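F5/8 type C domain protein (Clostridium perfringens, PDB 7JRM) probably binds carbohydrate through a calcium-containing module, as part of a bacterial O-glycopeptidase that recognises and cleaves mucin glycoproteins. Local coordinates at residues I410-K415 and Y441-L446; A382-P387 and F457-V462. All blocks are in the same frame, centred on the assembly; numbering follows the deposited sequence.

Interaction 1. Residues I410-K415 and Y441-L446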
ATOM      1  N   ILE A 410      28.603 -23.712 -37.180  1.00 49.15           N
ATOM      2  CA  ILE A 410      28.523 -23.409 -38.604  1.00 45.49           C
ATOM      3  C   ILE A 410      29.393 -24.426 -39.329  1.00 44.19           C
ATOM      4  O   ILE A 410      30.623 -24.398 -39.210  1.00 50.22           O
ATOM      5  CB  ILE A 410      28.981 -21.979 -38.914  1.00 45.37           C
ATOM      6  CG1 ILE A 410      28.126 -20.963 -38.159  1.00 44.52           C
ATOM      7  CG2 ILE A 410      28.929 -21.716 -40.413  1.00 44.58           C
ATOM      8  CD1 ILE A 410      26.721 -20.843 -38.682  1.00 39.14           C
ATOM      9  N   ARG A 411      28.764 -25.327 -40.080  1.00 42.66           N
ATOM     10  CA  ARG A 411      29.488 -26.325 -40.853  1.00 46.89           C
ATOM     11  C   ARG A 411      29.012 -26.291 -42.298  1.00 46.25           C
ATOM     12  O   ARG A 411      27.826 -26.072 -42.568  1.00 42.09           O
ATOM     13  CB  ARG A 411      29.322 -27.733 -40.247  1.00 48.78           C
ATOM     14  CG  ARG A 411      28.104 -28.513 -40.717  1.00 46.94           C
ATOM     15  CD  ARG A 411      28.293 -30.005 -40.496  1.00 49.59           C
ATOM     16  NE  ARG A 411      28.938 -30.291 -39.216  1.00 49.75           N
ATOM     17  CZ  ARG A 411      28.291 -30.672 -38.120  1.00 58.84           C
ATOM     18  NH1 ARG A 411      26.973 -30.819 -38.141  1.00 55.09           N
ATOM     19  NH2 ARG A 411      28.962 -30.909 -37.000  1.00 58.95           N
ATOM     20  N   VAL A 412      29.948 -26.481 -43.223  1.00 43.62           N
ATOM     21  CA  VAL A 412      29.669 -26.467 -44.654  1.00 40.20           C
ATOM     22  C   VAL A 412      29.857 -27.878 -45.187  1.00 40.20           C
ATOM     23  O   VAL A 412      30.848 -28.545 -44.864  1.00 42.76           O
ATOM     24  CB  VAL A 412      30.573 -25.468 -45.398  1.00 43.71           C
ATOM     25  CG1 VAL A 412      30.095 -25.287 -46.829  1.00 38.83           C
ATOM     26  CG2 VAL A 412      30.606 -24.136 -44.665  1.00 37.58           C
ATOM     27  N   VAL A 413      28.906 -28.334 -45.998  1.00 39.34           N
ATOM     28  CA  VAL A 413      28.876 -29.700 -46.501  1.00 40.93           C
ATOM     29  C   VAL A 413      28.873 -29.668 -48.022  1.00 43.43           C
ATOM     30  O   VAL A 413      28.240 -28.800 -48.633  1.00 39.31           O
ATOM     31  CB  VAL A 413      27.647 -30.468 -45.970  1.00 43.86           C
ATOM     32  CG1 VAL A 413      27.883 -31.961 -46.043  1.00 43.27           C
ATOM     33  CG2 VAL A 413      27.331 -30.048 -44.541  1.00 44.57           C
ATOM     34  N   ASP A 414      29.581 -30.617 -48.631  1.00 43.78           N
ATOM     35  CA  ASP A 414      29.629 -30.732 -50.079  1.00 44.00           C
ATOM     36  C   ASP A 414      28.549 -31.706 -50.553  1.00 40.65           C
ATOM     37  O   ASP A 414      27.708 -32.164 -49.776  1.00 43.48           O
ATOM     38  CB  ASP A 414      31.027 -31.153 -50.535  1.00 47.10           C
ATOM     39  CG  ASP A 414      31.547 -32.374 -49.798  1.00 47.68           C
ATOM     40  OD1 ASP A 414      30.821 -33.387 -49.718  1.00 44.85           O
ATOM     41  OD2 ASP A 414      32.693 -32.321 -49.305  1.00 46.45           O
ATOM     42  N   LYS A 415      28.568 -32.035 -51.847  1.00 43.23           N
ATOM     43  CA  LYS A 415      27.558 -32.922 -52.411  1.00 46.89           C
ATOM     44  C   LYS A 415      27.695 -34.356 -51.916  1.00 50.56           C
ATOM     45  O   LYS A 415      26.738 -35.129 -52.029  1.00 49.45           O
ATOM     46  CB  LYS A 415      27.630 -32.893 -53.939  1.00 51.48           C
ATOM     47  CG  LYS A 415      28.893 -33.518 -54.511  1.00 50.26           C
ATOM     48  CD  LYS A 415      29.129 -33.074 -55.946  1.00 48.81           C
ATOM     49  CE  LYS A 415      28.264 -33.861 -56.916  1.00 48.98           C
ATOM     50  NZ  LYS A 415      28.941 -34.065 -58.226  1.00 52.78           N
ATOM     51  N   TYR A 441      26.756 -26.835 -52.623  1.00 39.22           N
ATOM     52  CA  TYR A 441      27.215 -26.907 -51.244  1.00 40.34           C
ATOM     53  C   TYR A 441      26.107 -26.436 -50.316  1.00 36.46           C
ATOM     54  O   TYR A 441      25.325 -25.546 -50.659  1.00 28.97           O
ATOM     55  CB  TYR A 441      28.477 -26.064 -51.025  1.00 37.50           C
ATOM     56  CG  TYR A 441      29.697 -26.605 -51.731  1.00 43.04           C
ATOM     57  CD1 TYR A 441      29.962 -26.276 -53.053  1.00 45.35           C
ATOM     58  CD2 TYR A 441      30.581 -27.452 -51.077  1.00 44.56           C
ATOM     59  CE1 TYR A 441      31.075 -26.772 -53.704  1.00 46.29           C
ATOM     60  CE2 TYR A 441      31.695 -27.954 -51.719  1.00 46.17           C
ATOM     61  CZ  TYR A 441      31.938 -27.611 -53.032  1.00 42.99           C
ATOM     62  OH  TYR A 441      33.050 -28.108 -53.672  1.00 45.31           O
ATOM     63  N   GLY A 442      26.051 -27.041 -49.134  1.00 39.34           N
ATOM     64  CA  GLY A 442      25.065 -26.690 -48.133  1.00 33.38           C
ATOM     65  C   GLY A 442      25.725 -26.128 -46.890  1.00 35.12           C
ATOM     66  O   GLY A 442      26.829 -26.528 -46.519  1.00 38.95           O
ATOM     67  N   VAL A 443      25.036 -25.189 -46.247  1.00 29.62           N
ATOM     68  CA  VAL A 443      25.509 -24.550 -45.023  1.00 33.35           C
ATOM     69  C   VAL A 443      24.512 -24.866 -43.918  1.00 36.87           C
ATOM     70  O   VAL A 443      23.328 -24.529 -44.029  1.00 33.04           O
ATOM     71  CB  VAL A 443      25.672 -23.032 -45.196  1.00 29.92           C
ATOM     72  CG1 VAL A 443      26.196 -22.404 -43.913  1.00 27.68           C
ATOM     73  CG2 VAL A 443      26.597 -22.728 -46.365  1.00 32.08           C
ATOM     74  N   HIS A 444      24.989 -25.508 -42.856  1.00 36.18           N
ATOM     75  CA  HIS A 444      24.155 -25.904 -41.728  1.00 38.19           C
ATOM     76  C   HIS A 444      24.480 -25.017 -40.534  1.00 35.22           C
ATOM     77  O   HIS A 444      25.618 -25.008 -40.053  1.00 39.47           O
ATOM     78  CB  HIS A 444      24.368 -27.377 -41.381  1.00 32.08           C
ATOM     79  CG  HIS A 444      23.862 -28.323 -42.424  1.00 35.32           C
ATOM     80  ND1 HIS A 444      24.524 -28.545 -43.612  1.00 38.04           N
ATOM     81  CD2 HIS A 444      22.757 -29.105 -42.459  1.00 36.82           C
ATOM     82  CE1 HIS A 444      23.850 -29.423 -44.332  1.00 38.57           C
ATOM     83  NE2 HIS A 444      22.772 -29.778 -43.655  1.00 36.60           N
ATOM     84  N   VAL A 445      23.482 -24.278 -40.059  1.00 33.02           N
ATOM     85  CA  VAL A 445      23.623 -23.400 -38.903  1.00 32.80           C
ATOM     86  C   VAL A 445      22.983 -24.122 -37.723  1.00 39.17           C
ATOM     87  O   VAL A 445      21.768 -24.053 -37.518  1.00 32.39           O
ATOM     88  CB  VAL A 445      22.984 -22.030 -39.146  1.00 33.39           C
ATOM     89  CG1 VAL A 445      23.141 -21.143 -37.917  1.00 33.52           C
ATOM     90  CG2 VAL A 445      23.582 -21.371 -40.380  1.00 37.17           C
ATOM     91  N   LEU A 446      23.801 -24.825 -36.945  1.00 37.57           N
ATOM     92  CA  LEU A 446      23.303 -25.557 -35.790  1.00 36.24           C
ATOM     93  C   LEU A 446      23.075 -24.605 -34.624  1.00 33.97           C
ATOM     94  O   LEU A 446      23.904 -23.735 -34.343  1.00 42.40           O
ATOM     95  CB  LEU A 446      24.287 -26.655 -35.381  1.00 35.30           C
ATOM     96  CG  LEU A 446      24.693 -27.740 -36.386  1.00 43.82           C
ATOM     97  CD1 LEU A 446      25.022 -29.036 -35.659  1.00 47.65           C
ATOM     98  CD2 LEU A 446      23.623 -27.982 -37.438  1.00 39.00           C
TER
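V413 and H444 meet on one face of an antiparallel strand pair, where the CG2 methyl of V413 meets the imidazole obliquely at its ND1–CE1 side, 3.3 Å from H444 ND1. H444 has its CG anti to the carbonyl carbon (chi1 -68°), which carries the ring along the sheet to V413; its ND1 is buried and finds no polar partner, while F457 meets the ring edge-to-face. On the same face R411 sends its aliphatic CG past CB of H444, and its NH1 stops 3.6 Å from L446 CD1. An arginine suits this place because the stem packs as hydrocarbon while the charged end reaches a salt bridge with E422. The opposite face is apolar: I410 and V445 run side by side, CD1 of I410 resting 3.6 Å from CG2 of V445, and V412 and V443 add branched methyls that suit an extended backbone. D414 CB sits 3.5 Å from CE2 of the Y441 ring, while D414 OD1 points away from the 441-446 strand to accept the backbone N-H groups of N416 and N418. Four nearly straight backbone bonds, in the pairs R411–H444 and V413–G442, fix the register of this regular antiparallel ladder in a mixed beta-sheet.

Interaction 2. Residues A382-P387 and F457-V462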
ATOM      1  N   ALA A 382      16.707 -21.461 -45.453  1.00 33.29           N
ATOM      2  CA  ALA A 382      16.961 -20.035 -45.605  1.00 27.15           C
ATOM      3  C   ALA A 382      17.310 -19.632 -47.033  1.00 32.19           C
ATOM      4  O   ALA A 382      17.703 -18.483 -47.260  1.00 23.22           O
ATOM      5  CB  ALA A 382      18.077 -19.600 -44.653  1.00 29.19           C
ATOM      6  N   GLY A 383      17.184 -20.541 -47.994  1.00 29.93           N
ATOM      7  CA  GLY A 383      17.349 -20.185 -49.389  1.00 28.68           C
ATOM      8  C   GLY A 383      18.778 -20.300 -49.885  1.00 34.38           C
ATOM      9  O   GLY A 383      19.627 -20.995 -49.318  1.00 31.63           O
ATOM     10  N   GLU A 384      19.039 -19.587 -50.977  1.00 26.52           N
ATOM     11  CA  GLU A 384      20.313 -19.645 -51.678  1.00 28.71           C
ATOM     12  C   GLU A 384      21.133 -18.390 -51.408  1.00 30.94           C
ATOM     13  O   GLU A 384      20.598 -17.278 -51.382  1.00 33.68           O
ATOM     14  CB  GLU A 384      20.091 -19.804 -53.185  1.00 34.92           C
ATOM     15  CG  GLU A 384      21.341 -19.604 -54.031  1.00 35.41           C
ATOM     16  CD  GLU A 384      21.060 -19.678 -55.520  1.00 41.55           C
ATOM     17  OE1 GLU A 384      21.944 -20.143 -56.270  1.00 42.04           O
ATOM     18  OE2 GLU A 384      19.957 -19.270 -55.940  1.00 42.38           O
ATOM     19  N   LEU A 385      22.433 -18.578 -51.202  1.00 32.19           N
ATOM     20  CA  LEU A 385      23.384 -17.480 -51.101  1.00 29.83           C
ATOM     21  C   LEU A 385      24.184 -17.401 -52.393  1.00 33.92           C
ATOM     22  O   LEU A 385      24.638 -18.426 -52.911  1.00 34.09           O
ATOM     23  CB  LEU A 385      24.320 -17.670 -49.908  1.00 34.22           C
ATOM     24  CG  LEU A 385      23.685 -17.685 -48.519  1.00 34.56           C
ATOM     25  CD1 LEU A 385      24.680 -18.187 -47.484  1.00 32.82           C
ATOM     26  CD2 LEU A 385      23.162 -16.306 -48.144  1.00 35.89           C
ATOM     27  N   LYS A 386      24.352 -16.185 -52.914  1.00 35.31           N
ATOM     28  CA  LYS A 386      25.056 -15.986 -54.174  1.00 32.52           C
ATOM     29  C   LYS A 386      26.500 -15.603 -53.900  1.00 35.06           C
ATOM     30  O   LYS A 386      26.743 -14.585 -53.231  1.00 31.86           O
ATOM     31  CB  LYS A 386      24.372 -14.907 -55.005  1.00 35.46           C
ATOM     32  CG  LYS A 386      22.864 -15.074 -55.115  1.00 35.52           C
ATOM     33  CD  LYS A 386      22.483 -15.859 -56.360  1.00 38.22           C
ATOM     34  CE  LYS A 386      20.977 -15.864 -56.572  1.00 39.78           C
ATOM     35  NZ  LYS A 386      20.448 -14.497 -56.833  1.00 33.54           N
ATOM     36  N   PRO A 387      27.479 -16.371 -54.377  1.00 33.80           N
ATOM     37  CA  PRO A 387      28.881 -16.002 -54.147  1.00 31.69           C
ATOM     38  C   PRO A 387      29.244 -14.717 -54.875  1.00 32.13           C
ATOM     39  O   PRO A 387      28.890 -14.516 -56.038  1.00 30.50           O
ATOM     40  CB  PRO A 387      29.663 -17.198 -54.705  1.00 31.27           C
ATOM     41  CG  PRO A 387      28.670 -18.319 -54.775  1.00 34.30           C
ATOM     42  CD  PRO A 387      27.351 -17.670 -55.054  1.00 30.01           C
ATOM     43  N   PHE A 457      19.391 -23.876 -42.719  1.00 25.20           N
ATOM     44  CA  PHE A 457      20.112 -24.404 -43.870  1.00 27.77           C
ATOM     45  C   PHE A 457      20.208 -23.358 -44.973  1.00 32.18           C
ATOM     46  O   PHE A 457      19.210 -22.715 -45.317  1.00 33.94           O
ATOM     47  CB  PHE A 457      19.435 -25.666 -44.404  1.00 25.64           C
ATOM     48  CG  PHE A 457      20.146 -26.285 -45.571  1.00 31.93           C
ATOM     49  CD1 PHE A 457      21.322 -26.995 -45.386  1.00 35.29           C
ATOM     50  CD2 PHE A 457      19.643 -26.157 -46.855  1.00 34.55           C
ATOM     51  CE1 PHE A 457      21.981 -27.565 -46.459  1.00 33.77           C
ATOM     52  CE2 PHE A 457      20.298 -26.725 -47.932  1.00 33.91           C
ATOM     53  CZ  PHE A 457      21.467 -27.430 -47.734  1.00 29.33           C
ATOM     54  N   TYR A 458      21.410 -23.201 -45.520  1.00 30.00           N
ATOM     55  CA  TYR A 458      21.671 -22.401 -46.707  1.00 30.50           C
ATOM     56  C   TYR A 458      22.220 -23.300 -47.808  1.00 34.98           C
ATOM     57  O   TYR A 458      22.570 -24.461 -47.580  1.00 32.19           O
ATOM     58  CB  TYR A 458      22.673 -21.277 -46.419  1.00 29.68           C
ATOM     59  CG  TYR A 458      22.137 -20.107 -45.630  1.00 29.91           C
ATOM     60  CD1 TYR A 458      21.454 -19.074 -46.257  1.00 34.06           C
ATOM     61  CD2 TYR A 458      22.339 -20.020 -44.259  1.00 33.98           C
ATOM     62  CE1 TYR A 458      20.978 -17.993 -45.541  1.00 33.31           C
ATOM     63  CE2 TYR A 458      21.864 -18.948 -43.535  1.00 30.96           C
ATOM     64  CZ  TYR A 458      21.184 -17.937 -44.179  1.00 33.05           C
ATOM     65  OH  TYR A 458      20.709 -16.865 -43.459  1.00 36.49           O
ATOM     66  N   LEU A 459      22.304 -22.747 -49.016  1.00 32.73           N
ATOM     67  CA  LEU A 459      23.009 -23.410 -50.101  1.00 33.96           C
ATOM     68  C   LEU A 459      23.646 -22.353 -50.990  1.00 33.75           C
ATOM     69  O   LEU A 459      23.169 -21.218 -51.070  1.00 30.94           O
ATOM     70  CB  LEU A 459      22.085 -24.341 -50.910  1.00 33.42           C
ATOM     71  CG  LEU A 459      20.931 -23.881 -51.817  1.00 33.06           C
ATOM     72  CD1 LEU A 459      21.383 -23.187 -53.107  1.00 36.19           C
ATOM     73  CD2 LEU A 459      20.045 -25.074 -52.149  1.00 33.96           C
ATOM     74  N   PHE A 460      24.737 -22.737 -51.649  1.00 32.06           N
ATOM     75  CA  PHE A 460      25.390 -21.869 -52.617  1.00 32.36           C
ATOM     76  C   PHE A 460      26.053 -22.734 -53.677  1.00 35.40           C
ATOM     77  O   PHE A 460      26.700 -23.735 -53.357  1.00 30.47           O
ATOM     78  CB  PHE A 460      26.413 -20.936 -51.950  1.00 33.61           C
ATOM     79  CG  PHE A 460      27.572 -21.646 -51.305  1.00 35.15           C
ATOM     80  CD1 PHE A 460      28.766 -21.815 -51.988  1.00 40.80           C
ATOM     81  CD2 PHE A 460      27.474 -22.126 -50.010  1.00 35.78           C
ATOM     82  CE1 PHE A 460      29.837 -22.460 -51.396  1.00 40.81           C
ATOM     83  CE2 PHE A 460      28.541 -22.772 -49.412  1.00 38.75           C
ATOM     84  CZ  PHE A 460      29.724 -22.937 -50.106  1.00 40.46           C
ATOM     85  N   ASN A 461      25.871 -22.350 -54.936  1.00 34.38           N
ATOM     86  CA  ASN A 461      26.436 -23.083 -56.056  1.00 34.17           C
ATOM     87  C   ASN A 461      27.785 -22.495 -56.447  1.00 33.76           C
ATOM     88  O   ASN A 461      28.044 -21.304 -56.263  1.00 34.23           O
ATOM     89  CB  ASN A 461      25.488 -23.054 -57.256  1.00 30.52           C
ATOM     90  CG  ASN A 461      25.824 -24.110 -58.287  1.00 37.26           C
ATOM     91  OD1 ASN A 461      26.201 -25.231 -57.945  1.00 31.37           O
ATOM     92  ND2 ASN A 461      25.688 -23.758 -59.560  1.00 34.88           N
ATOM     93  N   VAL A 462      28.645 -23.348 -56.996  1.00 38.60           N
ATOM     94  CA  VAL A 462      29.993 -22.934 -57.358  1.00 38.72           C
ATOM     95  C   VAL A 462      30.310 -23.385 -58.780  1.00 41.65           C
ATOM     96  O   VAL A 462      30.001 -24.508 -59.174  1.00 38.69           O
ATOM     97  CB  VAL A 462      31.023 -23.490 -56.357  1.00 42.88           C
ATOM     98  CG1 VAL A 462      32.414 -23.550 -56.979  1.00 41.41           C
ATOM     99  CG2 VAL A 462      31.023 -22.662 -55.087  1.00 43.25           C
ATOM    100  OXT VAL A 462      30.881 -22.636 -59.573  1.00 44.54           O
TER
HETATM  101  O   HOH W   1      24.662 -19.855 -55.223  1.00 27.12           O
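Strands 382-384 and 457-461 run parallel, their axes 2° apart in direction, and three backbone bonds join them: A382 N to F457 O, the more bent L459 N to G383 O, and L385 N to L459 O at 2.7 Å. On one side of this ladder the Y458 ring is the centrepiece. The methyl of A382 lies over one of its faces, CB 3.6 Å from the ring centroid, a CH-pi contact for which a side chain of one carbon is a good fit. L385 approaches the same ring obliquely, its CG 3.5 Å from Y458 CD1, and both methyls reach the CD1 side as well. With CG of Y458 anti to its carbonyl carbon (chi1 -75°), the ring leans toward the beginning of its own strand and so comes beside A382, and its hydroxyl bonds to the carbonyl of D395. On the other side, E384 lays CB and CG across L459, whose CD1 comes within 3.6 Å of E384 CB; the hydrocarbon stem does the packing and the carboxylate runs on to water. G383 has positive phi (89°), where any side chain would press on the preceding carbonyl. P387 rests CG 3.4 Å from N461 O. After the L385 N–L459 O bond the next link is carried by one water, which donates to E384 OE1 and L385 O and accepts from N461 N at 2.8 Å. Solvent thus gives L385 O and N461 N their partners, consistent with a contact at the surface.

Both interactions belong to one mixed sheet, in which strand 440-449 of interaction 1 lies beside strand 452-461 of interaction 2; backbone pairing of V443 with Y458 and of Y441 with F460 joins them, and their centres are about 10 Å apart. Interaction 1 is the more buried, with six of its eleven touching residues out of solvent, and relies on a regular antiparallel ladder with valines and isoleucine on its inner face. Interaction 2 lies at the surface, is parallel, and includes a bridging water beyond its last direct backbone bond. It also joins residues far apart in sequence, bringing strand 372-384 against the last strand of the chain.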